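PDB 5YS9: acyl-coenzyme A oxidase 3 from Yarrowia lipolytica, which uses bound FAD and molecular oxygen to oxidise acyl-CoA to trans-2-enoyl-CoA, releasing hydrogen peroxide, in peroxisomal fatty acid beta-oxidation. Local coordinates for residues H111-M116 against V316-I321; T418-I423 against Q443-W448. All blocks are in the same frame, centred on the assembly; numbering follows the deposited sequence.

Contact 1 of 2, residues H111-M116 against V316-I321; sequences HGIVDM and VSQRFI
R319 runs its extended side chain alongside I113, the two pointing in opposite directions, with R319 CD 3.8 Å from I113 CG2. A first torsion of -170° carries R319 CG anti to the backbone N and sends the arm across to the 111-116 turn. At its end NH1 meets the carbonyl oxygen of I113 at 3.0 Å, a weak hydrogen bond bent to 129°. The guanidinium is sandwiched: F320 CZ lies over the centre of one face, V114 CG1 toward the rim of the opposite one. The contact joins the N-terminal domain, at the loop between helices 101-111 and 116-136, to helix 300-330 of the C-alpha1 domain in the acyl-CoA oxidase fold. Arginine suits this buried place because its long apolar stem packs while NH1 serves the carbonyl of I113, in the loop, and NE, more strongly, that of I644, at the end of helix 641-644; an alanine here would probably leave both oxygens without these donors and open a gap between V114 and F320. I113 also crosses Q318 at about a right angle, its CD1 3.9 Å from Q318 NE2, whose hydrogen bond goes to the carbonyl of F315. Flexible M116 reaches V316, CE to CG1 at 4.4 Å.

Contact 2 of 2, residues T418-I423 against Q443-W448; sequences TCANII and QAYADW
Two antiparallel helices of the C-alpha1 domain pack here through a buried, largely apolar interface: segment 418-423 of helix 391-428 against the end of helix 441-448. The short axes approach to 9.6 Å with 164° between their directions. C419 gives the contact its character. Its sulfur lies over the six-membered ring of W448, SG standing 3.6 Å from the ring centroid and 19° off the normal, a Cys sulfur-aromatic contact. With W448 CG anti to the backbone N (chi1 180°), the indole reaches across to the other helix, where the compact, polarisable thiol of C419 fits over its face. The indole NE1 is satisfied by the carbonyl oxygen of T416, one turn before A420 in the same helix, and this bond would help to fix the ring's rotation. Small A420 lets both aromatics come close, its CB 3.9 Å from W448 CD1 and 4.1 Å from Y445 CE1. The carbonyl oxygen of A420 lies in the plane of the Y445 ring, at its edge, 3.5 Å from CE1. I423 packs against the stems of both aromatics, CD1 on W448 CB at 3.7 Å and CG2 on Y445 CB at 3.8 Å. The Y445 hydroxyl hydrogen-bonds D424 of the second subunit, and its ring meets Y445 of that subunit, placing this antiparallel helix pair at the dimer interface of the acyl-CoA oxidase fold.

In the fold
Contacts 1 and 2 share one core, their centres about 9 Å apart, and they follow each other along the chain. Helix 300-330 connects them: V316, Q318 and R319 face 111-116, while S317, F320 and again V316 meet the helices of contact 2. F320 CZ lies against A444 CB, V316 CG2 is 3.7 Å from W448 CZ3, and S317 OG is 3.4 Å from C419 SG. W448 therefore has V316 as well as C419 for a neighbour. Both contacts stand back from the cofactor, the side chains of M116 and W448 being about 10 Å and 11 Å from a bound FAD. Contact 2 additionally reaches the second subunit, whereas contact 1 lies wholly within one chain.

Contact 1 of 2, residues H111-M116 against V316-I321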
ATOM      1  N   HIS A 111      -2.471 -22.742  -0.812  1.00 34.63           N
ATOM      2  CA  HIS A 111      -1.031 -22.624  -0.751  1.00 38.37           C
ATOM      3  C   HIS A 111      -0.608 -21.184  -0.978  1.00 39.32           C
ATOM      4  O   HIS A 111       0.456 -20.794  -0.500  1.00 36.73           O
ATOM      5  CB  HIS A 111      -0.393 -23.509  -1.831  1.00 38.59           C
ATOM      6  CG  HIS A 111       1.097 -23.622  -1.732  1.00 39.87           C
ATOM      7  ND1 HIS A 111       1.913 -23.686  -2.839  1.00 42.81           N
ATOM      8  CD2 HIS A 111       1.918 -23.679  -0.656  1.00 38.88           C
ATOM      9  CE1 HIS A 111       3.169 -23.814  -2.444  1.00 44.10           C
ATOM     10  NE2 HIS A 111       3.198 -23.799  -1.125  1.00 40.38           N
ATOM     11  N   GLY A 112      -1.433 -20.444  -1.743  1.00 37.23           N
ATOM     12  CA  GLY A 112      -1.256 -19.028  -2.017  1.00 35.35           C
ATOM     13  C   GLY A 112      -1.472 -18.125  -0.819  1.00 34.75           C
ATOM     14  O   GLY A 112      -1.118 -16.967  -0.852  1.00 37.05           O
ATOM     15  N   ILE A 113      -2.064 -18.647   0.239  1.00 34.46           N
ATOM     16  CA  ILE A 113      -2.149 -17.933   1.514  1.00 35.05           C
ATOM     17  C   ILE A 113      -0.764 -17.640   2.121  1.00 32.11           C
ATOM     18  O   ILE A 113      -0.576 -16.622   2.758  1.00 31.30           O
ATOM     19  CB  ILE A 113      -2.986 -18.716   2.535  1.00 33.92           C
ATOM     20  CG1 ILE A 113      -4.395 -18.959   1.967  1.00 35.91           C
ATOM     21  CG2 ILE A 113      -3.102 -17.962   3.863  1.00 34.01           C
ATOM     22  CD1 ILE A 113      -5.249 -19.959   2.751  1.00 37.62           C
ATOM     23  N   VAL A 114       0.195 -18.518   1.903  1.00 31.67           N
ATOM     24  CA  VAL A 114       1.570 -18.316   2.393  1.00 31.84           C
ATOM     25  C   VAL A 114       2.706 -18.357   1.378  1.00 33.57           C
ATOM     26  O   VAL A 114       3.800 -17.884   1.664  1.00 36.84           O
ATOM     27  CB  VAL A 114       1.884 -19.309   3.485  1.00 34.19           C
ATOM     28  CG1 VAL A 114       1.083 -18.939   4.718  1.00 36.74           C
ATOM     29  CG2 VAL A 114       1.589 -20.745   3.055  1.00 33.75           C
ATOM     30  N   ASP A 115       2.464 -18.850   0.172  1.00 36.08           N
ATOM     31  CA  ASP A 115       3.504 -18.816  -0.877  1.00 37.75           C
ATOM     32  C   ASP A 115       2.882 -18.387  -2.211  1.00 35.07           C
ATOM     33  O   ASP A 115       2.382 -19.179  -2.968  1.00 39.00           O
ATOM     34  CB  ASP A 115       4.199 -20.200  -0.937  1.00 38.20           C
ATOM     35  CG  ASP A 115       5.418 -20.199  -1.813  1.00 36.53           C
ATOM     36  OD1 ASP A 115       5.612 -19.158  -2.461  1.00 36.83           O
ATOM     37  OD2 ASP A 115       6.149 -21.230  -1.871  1.00 34.22           O
ATOM     38  N   MET A 116       2.875 -17.102  -2.478  1.00 36.54           N
ATOM     39  CA  MET A 116       2.299 -16.635  -3.728  1.00 36.86           C
ATOM     40  C   MET A 116       3.266 -16.773  -4.912  1.00 34.65           C
ATOM     41  O   MET A 116       2.867 -16.587  -6.020  1.00 34.44           O
ATOM     42  CB  MET A 116       1.848 -15.208  -3.578  1.00 39.05           C
ATOM     43  CG  MET A 116       0.848 -14.995  -2.450  1.00 41.02           C
ATOM     44  SD  MET A 116       0.101 -13.340  -2.378  1.00 40.77           S
ATOM     45  CE  MET A 116       0.401 -13.025  -0.639  1.00 36.47           C
ATOM     46  N   VAL A 316      -6.445 -14.659   1.201  1.00 35.27           N
ATOM     47  CA  VAL A 316      -5.359 -13.860   1.757  1.00 32.20           C
ATOM     48  C   VAL A 316      -5.846 -12.963   2.887  1.00 31.95           C
ATOM     49  O   VAL A 316      -5.206 -12.894   3.911  1.00 31.68           O
ATOM     50  CB  VAL A 316      -4.601 -13.038   0.678  1.00 30.40           C
ATOM     51  CG1 VAL A 316      -3.491 -12.151   1.282  1.00 29.49           C
ATOM     52  CG2 VAL A 316      -3.964 -13.995  -0.286  1.00 31.57           C
ATOM     53  N   SER A 317      -6.936 -12.247   2.679  1.00 31.61           N
ATOM     54  CA  SER A 317      -7.401 -11.289   3.664  1.00 31.42           C
ATOM     55  C   SER A 317      -7.631 -11.868   5.064  1.00 32.75           C
ATOM     56  O   SER A 317      -7.278 -11.217   6.047  1.00 32.59           O
ATOM     57  CB  SER A 317      -8.686 -10.597   3.198  1.00 31.03           C
ATOM     58  OG  SER A 317      -8.410  -9.732   2.124  1.00 32.07           O
ATOM     59  N   GLN A 318      -8.237 -13.054   5.129  1.00 30.77           N
ATOM     60  CA  GLN A 318      -8.565 -13.716   6.386  1.00 32.16           C
ATOM     61  C   GLN A 318      -7.343 -13.924   7.309  1.00 33.57           C
ATOM     62  O   GLN A 318      -7.449 -13.941   8.558  1.00 30.75           O
ATOM     63  CB  GLN A 318      -9.246 -15.061   6.113  1.00 33.14           C
ATOM     64  CG  GLN A 318      -8.385 -16.037   5.320  1.00 35.49           C
ATOM     65  CD  GLN A 318      -8.976 -17.435   5.167  1.00 33.84           C
ATOM     66  OE1 GLN A 318      -9.981 -17.771   5.743  1.00 32.94           O
ATOM     67  NE2 GLN A 318      -8.315 -18.248   4.392  1.00 33.95           N
ATOM     68  N   ARG A 319      -6.188 -14.092   6.689  1.00 34.44           N
ATOM     69  CA  ARG A 319      -4.949 -14.324   7.416  1.00 34.90           C
ATOM     70  C   ARG A 319      -4.587 -13.053   8.188  1.00 32.14           C
ATOM     71  O   ARG A 319      -4.352 -13.092   9.395  1.00 26.38           O
ATOM     72  CB  ARG A 319      -3.859 -14.700   6.427  1.00 34.43           C
ATOM     73  CG  ARG A 319      -2.548 -15.200   7.021  1.00 36.33           C
ATOM     74  CD  ARG A 319      -1.453 -15.266   5.939  1.00 36.69           C
ATOM     75  NE  ARG A 319      -0.121 -15.035   6.503  1.00 36.29           N
ATOM     76  CZ  ARG A 319       0.988 -14.809   5.806  1.00 34.03           C
ATOM     77  NH1 ARG A 319       0.973 -14.747   4.480  1.00 30.78           N
ATOM     78  NH2 ARG A 319       2.125 -14.617   6.472  1.00 33.71           N
ATOM     79  N   PHE A 320      -4.470 -11.961   7.471  1.00 31.20           N
ATOM     80  CA  PHE A 320      -4.093 -10.690   8.051  1.00 33.94           C
ATOM     81  C   PHE A 320      -5.094 -10.052   8.989  1.00 36.57           C
ATOM     82  O   PHE A 320      -4.731  -9.479   9.992  1.00 41.65           O
ATOM     83  CB  PHE A 320      -3.517  -9.788   6.974  1.00 31.61           C
ATOM     84  CG  PHE A 320      -2.310 -10.390   6.348  1.00 30.63           C
ATOM     85  CD1 PHE A 320      -1.106 -10.350   7.001  1.00 29.63           C
ATOM     86  CD2 PHE A 320      -2.405 -11.104   5.185  1.00 30.94           C
ATOM     87  CE1 PHE A 320      -0.000 -10.947   6.464  1.00 33.81           C
ATOM     88  CE2 PHE A 320      -1.307 -11.712   4.646  1.00 30.96           C
ATOM     89  CZ  PHE A 320      -0.101 -11.635   5.289  1.00 33.38           C
ATOM     90  N   ILE A 321      -6.361 -10.173   8.655  1.00 35.66           N
ATOM     91  CA  ILE A 321      -7.403  -9.739   9.546  1.00 35.89           C
ATOM     92  C   ILE A 321      -7.368 -10.562  10.817  1.00 33.42           C
ATOM     93  O   ILE A 321      -7.623 -10.049  11.881  1.00 33.79           O
ATOM     94  CB  ILE A 321      -8.791  -9.705   8.881  1.00 36.73           C
ATOM     95  CG1 ILE A 321      -9.724  -8.806   9.667  1.00 36.86           C
ATOM     96  CG2 ILE A 321      -9.407 -11.079   8.802  1.00 38.53           C
ATOM     97  CD1 ILE A 321      -9.356  -7.353   9.656  1.00 36.54           C
TER

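Contact 2 of 2, residues T418-I423 against Q443-W448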
ATOM      1  N   THR A 418      -9.315  -4.183  -2.374  1.00 31.41           N
ATOM      2  CA  THR A 418      -9.698  -4.283  -0.999  1.00 32.02           C
ATOM      3  C   THR A 418      -8.751  -5.200  -0.208  1.00 31.99           C
ATOM      4  O   THR A 418      -8.356  -4.831   0.892  1.00 31.23           O
ATOM      5  CB  THR A 418     -11.164  -4.722  -0.858  1.00 32.15           C
ATOM      6  OG1 THR A 418     -12.000  -3.657  -1.323  1.00 32.27           O
ATOM      7  CG2 THR A 418     -11.506  -4.960   0.610  1.00 32.68           C
ATOM      8  N   CYS A 419      -8.369  -6.349  -0.782  1.00 29.67           N
ATOM      9  CA  CYS A 419      -7.423  -7.231  -0.148  1.00 30.90           C
ATOM     10  C   CYS A 419      -6.100  -6.488   0.142  1.00 32.89           C
ATOM     11  O   CYS A 419      -5.535  -6.628   1.223  1.00 30.57           O
ATOM     12  CB  CYS A 419      -7.190  -8.542  -0.960  1.00 31.16           C
ATOM     13  SG  CYS A 419      -5.925  -9.660  -0.236  1.00 30.08           S
ATOM     14  N   ALA A 420      -5.634  -5.702  -0.825  1.00 32.24           N
ATOM     15  CA  ALA A 420      -4.455  -4.866  -0.637  1.00 32.02           C
ATOM     16  C   ALA A 420      -4.658  -3.926   0.522  1.00 32.35           C
ATOM     17  O   ALA A 420      -3.800  -3.813   1.371  1.00 31.63           O
ATOM     18  CB  ALA A 420      -4.087  -4.109  -1.920  1.00 29.01           C
ATOM     19  N   ASN A 421      -5.804  -3.265   0.580  1.00 35.12           N
ATOM     20  CA  ASN A 421      -6.015  -2.274   1.629  1.00 36.61           C
ATOM     21  C   ASN A 421      -6.022  -2.925   3.015  1.00 36.12           C
ATOM     22  O   ASN A 421      -5.640  -2.289   3.989  1.00 32.67           O
ATOM     23  CB  ASN A 421      -7.332  -1.519   1.408  1.00 37.68           C
ATOM     24  CG  ASN A 421      -7.356  -0.752   0.107  1.00 39.95           C
ATOM     25  OD1 ASN A 421      -6.312  -0.339  -0.393  1.00 41.40           O
ATOM     26  ND2 ASN A 421      -8.556  -0.554  -0.448  1.00 37.21           N
ATOM     27  N   ILE A 422      -6.526  -4.159   3.088  1.00 35.76           N
ATOM     28  CA  ILE A 422      -6.685  -4.876   4.346  1.00 37.29           C
ATOM     29  C   ILE A 422      -5.317  -5.298   4.872  1.00 35.64           C
ATOM     30  O   ILE A 422      -4.999  -5.128   6.061  1.00 33.03           O
ATOM     31  CB  ILE A 422      -7.586  -6.134   4.189  1.00 40.20           C
ATOM     32  CG1 ILE A 422      -9.060  -5.734   3.987  1.00 36.21           C
ATOM     33  CG2 ILE A 422      -7.447  -7.056   5.417  1.00 42.11           C
ATOM     34  CD1 ILE A 422      -9.985  -6.906   3.694  1.00 33.46           C
ATOM     35  N   ILE A 423      -4.519  -5.867   3.980  1.00 36.11           N
ATOM     36  CA  ILE A 423      -3.136  -6.187   4.318  1.00 36.42           C
ATOM     37  C   ILE A 423      -2.483  -4.913   4.883  1.00 38.51           C
ATOM     38  O   ILE A 423      -1.908  -4.949   5.986  1.00 41.92           O
ATOM     39  CB  ILE A 423      -2.331  -6.720   3.121  1.00 32.59           C
ATOM     40  CG1 ILE A 423      -2.887  -8.073   2.622  1.00 30.65           C
ATOM     41  CG2 ILE A 423      -0.869  -6.934   3.509  1.00 32.23           C
ATOM     42  CD1 ILE A 423      -2.461  -8.426   1.195  1.00 28.82           C
ATOM     43  N   GLN A 443       5.854  -8.711   3.035  1.00 25.11           N
ATOM     44  CA  GLN A 443       5.978  -9.661   1.938  1.00 27.14           C
ATOM     45  C   GLN A 443       4.599  -9.967   1.263  1.00 29.18           C
ATOM     46  O   GLN A 443       4.434  -9.928   0.005  1.00 29.51           O
ATOM     47  CB  GLN A 443       6.701 -10.960   2.355  1.00 25.76           C
ATOM     48  CG  GLN A 443       7.357 -11.674   1.164  1.00 27.98           C
ATOM     49  CD  GLN A 443       8.302 -10.767   0.277  1.00 30.79           C
ATOM     50  OE1 GLN A 443       7.911 -10.373  -0.842  1.00 35.65           O
ATOM     51  NE2 GLN A 443       9.520 -10.480   0.743  1.00 26.57           N
ATOM     52  N   ALA A 444       3.598 -10.230   2.081  1.00 28.02           N
ATOM     53  CA  ALA A 444       2.266 -10.391   1.550  1.00 28.24           C
ATOM     54  C   ALA A 444       1.791  -9.158   0.703  1.00 27.83           C
ATOM     55  O   ALA A 444       1.232  -9.322  -0.359  1.00 27.31           O
ATOM     56  CB  ALA A 444       1.348 -10.641   2.699  1.00 29.98           C
ATOM     57  N   TYR A 445       2.020  -7.948   1.173  1.00 28.46           N
ATOM     58  CA  TYR A 445       1.580  -6.795   0.415  1.00 29.57           C
ATOM     59  C   TYR A 445       2.270  -6.667  -0.947  1.00 31.03           C
ATOM     60  O   TYR A 445       1.646  -6.444  -1.962  1.00 30.01           O
ATOM     61  CB  TYR A 445       1.775  -5.527   1.235  1.00 28.85           C
ATOM     62  CG  TYR A 445       1.211  -4.326   0.567  1.00 29.45           C
ATOM     63  CD1 TYR A 445      -0.130  -4.032   0.652  1.00 31.48           C
ATOM     64  CD2 TYR A 445       2.009  -3.504  -0.190  1.00 31.79           C
ATOM     65  CE1 TYR A 445      -0.656  -2.941   0.014  1.00 30.12           C
ATOM     66  CE2 TYR A 445       1.493  -2.413  -0.834  1.00 33.39           C
ATOM     67  CZ  TYR A 445       0.157  -2.144  -0.732  1.00 37.21           C
ATOM     68  OH  TYR A 445      -0.359  -1.059  -1.375  1.00 42.06           O
ATOM     69  N   ALA A 446       3.570  -6.855  -0.940  1.00 29.24           N
ATOM     70  CA  ALA A 446       4.401  -6.867  -2.142  1.00 28.33           C
ATOM     71  C   ALA A 446       4.014  -7.968  -3.074  1.00 27.69           C
ATOM     72  O   ALA A 446       4.034  -7.777  -4.268  1.00 31.44           O
ATOM     73  CB  ALA A 446       5.869  -7.042  -1.757  1.00 30.74           C
ATOM     74  N   ASP A 447       3.768  -9.157  -2.554  1.00 32.49           N
ATOM     75  CA  ASP A 447       3.288 -10.261  -3.372  1.00 31.70           C
ATOM     76  C   ASP A 447       1.872 -10.090  -3.922  1.00 31.95           C
ATOM     77  O   ASP A 447       1.596 -10.439  -5.049  1.00 30.93           O
ATOM     78  CB  ASP A 447       3.405 -11.586  -2.626  1.00 32.65           C
ATOM     79  CG  ASP A 447       4.830 -12.024  -2.419  1.00 34.45           C
ATOM     80  OD1 ASP A 447       5.740 -11.427  -2.985  1.00 36.67           O
ATOM     81  OD2 ASP A 447       5.048 -12.976  -1.672  1.00 34.25           O
ATOM     82  N   TRP A 448       0.967  -9.587  -3.099  1.00 32.99           N
ATOM     83  CA  TRP A 448      -0.431  -9.460  -3.495  1.00 33.30           C
ATOM     84  C   TRP A 448      -0.709  -8.502  -4.637  1.00 33.71           C
ATOM     85  O   TRP A 448      -1.554  -8.745  -5.464  1.00 36.68           O
ATOM     86  CB  TRP A 448      -1.337  -9.113  -2.312  1.00 31.32           C
ATOM     87  CG  TRP A 448      -2.772  -8.979  -2.737  1.00 30.49           C
ATOM     88  CD1 TRP A 448      -3.434  -7.835  -2.974  1.00 31.10           C
ATOM     89  CD2 TRP A 448      -3.662 -10.033  -3.076  1.00 27.71           C
ATOM     90  NE1 TRP A 448      -4.691  -8.096  -3.402  1.00 31.89           N
ATOM     91  CE2 TRP A 448      -4.861  -9.448  -3.472  1.00 27.83           C
ATOM     92  CE3 TRP A 448      -3.568 -11.419  -3.053  1.00 27.94           C
ATOM     93  CZ2 TRP A 448      -5.961 -10.194  -3.837  1.00 26.56           C
ATOM     94  CZ3 TRP A 448      -4.657 -12.154  -3.415  1.00 28.42           C
ATOM     95  CH2 TRP A 448      -5.832 -11.548  -3.808  1.00 26.69           C
TER